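Long-range contact in uncharacterized esterase YxiM (Bacillus subtilis, PDB 2O14), which probably hydrolyses ester bonds, as a member of the GDSL lipolytic enzyme family, though its substrate is unknown: residues A[204-208]-A[220-224]. Sequence-based numbering, arbitrary orientation.
Sequences NMASG and QLEAI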
# COMPACT_ATOMS: atom_id res chain seq x y z
N ASN A 204 -3.31 1.66 -0.63
CA ASN A 204 -3.01 0.90 0.58
C ASN A 204 -1.50 0.79 0.78
O ASN A 204 -0.85 -0.10 0.22
CB ASN A 204 -3.62 -0.50 0.47
CG ASN A 204 -3.58 -1.25 1.77
OD1 ASN A 204 -2.99 -0.79 2.74
ND2 ASN A 204 -4.21 -2.42 1.80
N MSE A 205 -0.97 1.68 1.61
CA MSE A 205 0.47 1.72 1.89
C MSE A 205 0.90 0.92 3.12
O MSE A 205 2.06 0.97 3.52
CB MSE A 205 0.93 3.18 2.07
CG MSE A 205 0.52 4.10 0.92
SE MSE A 205 1.02 3.42 -0.85
CE MSE A 205 2.91 3.92 -0.84
N ALA A 206 -0.03 0.17 3.70
CA ALA A 206 0.27 -0.63 4.88
C ALA A 206 1.28 -1.71 4.52
O ALA A 206 1.43 -2.07 3.35
CB ALA A 206 -1.01 -1.28 5.40
N SER A 207 1.99 -2.23 5.53
CA SER A 207 2.99 -3.27 5.30
C SER A 207 2.99 -4.27 6.45
O SER A 207 2.74 -3.92 7.60
CB SER A 207 4.38 -2.66 5.14
OG SER A 207 4.78 -1.99 6.32
N GLY A 208 3.29 -5.53 6.14
CA GLY A 208 3.31 -6.56 7.16
C GLY A 208 4.29 -6.34 8.29
O GLY A 208 5.45 -6.00 8.07
N GLN A 220 7.11 5.03 4.48
CA GLN A 220 5.67 5.00 4.25
C GLN A 220 4.97 6.34 4.48
O GLN A 220 4.16 6.76 3.66
CB GLN A 220 5.03 3.89 5.09
CG GLN A 220 5.17 2.51 4.45
CD GLN A 220 5.11 1.37 5.44
OE1 GLN A 220 6.03 1.19 6.24
NE2 GLN A 220 4.04 0.59 5.40
N LEU A 221 5.28 7.02 5.58
CA LEU A 221 4.64 8.31 5.82
C LEU A 221 5.10 9.34 4.80
O LEU A 221 4.29 10.13 4.31
CB LEU A 221 4.94 8.83 7.22
CG LEU A 221 4.23 10.15 7.53
CD1 LEU A 221 2.72 9.92 7.58
CD2 LEU A 221 4.72 10.71 8.85
N GLU A 222 6.39 9.33 4.49
CA GLU A 222 6.94 10.28 3.51
C GLU A 222 6.23 10.14 2.17
O GLU A 222 5.91 11.14 1.52
CB GLU A 222 8.44 10.07 3.30
CG GLU A 222 9.03 11.01 2.25
CD GLU A 222 10.50 10.73 1.93
OE1 GLU A 222 11.04 9.72 2.41
OE2 GLU A 222 11.11 11.53 1.19
N ALA A 223 5.99 8.90 1.76
CA ALA A 223 5.32 8.60 0.49
C ALA A 223 3.92 9.19 0.44
O ALA A 223 3.46 9.64 -0.61
CB ALA A 223 5.25 7.10 0.28
N ILE A 224 3.22 9.17 1.58
CA ILE A 224 1.87 9.70 1.65
C ILE A 224 1.86 11.23 1.75
O ILE A 224 1.01 11.88 1.14
CB ILE A 224 1.11 9.11 2.85
CG1 ILE A 224 0.93 7.60 2.65
CG2 ILE A 224 -0.25 9.80 3.00
CD1 ILE A 224 0.32 6.89 3.84
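M205 and Q220 bring the two backbones closest, their CA atoms 6.6 Å apart, where the chain leaving strand 201-204 passes the first turn of the short helix 220-225. A single buried amide bridges the two. NE2 of Q220 donates to the carbonyl O of M205 over 2.8 Å in a nearly straight bond (176°), with the donor in the carbonyl plane and the acceptor almost in the plane of the Q220 amide. The same NE2 also reaches S207 OG at 2.8 Å, but this bond is bent and weak. With chi1 at 63°, the S207 hydroxyl is turned toward this amide. Beside this polar bridge, the side chains of selenomethionine M205 and I224 run antiparallel alongside each other, M205 CG 3.9 Å from I224 CG1. Bends at chi2 and chi3 then bring the terminal CE of M205 to A223 CB, 4.1 Å away. Within the loop, N204 OD1 accepts from A206 N, closing an Asx turn, while N204 ND2 hydrogen-bonds to V173 O and N175 OD1. The contact thus illustrates a helix-start glutamine bonding to the loop after a parallel strand of an SGNH-type alpha/beta fold, with the S207 side chain about 7 Å from that of S171, the probable nucleophile.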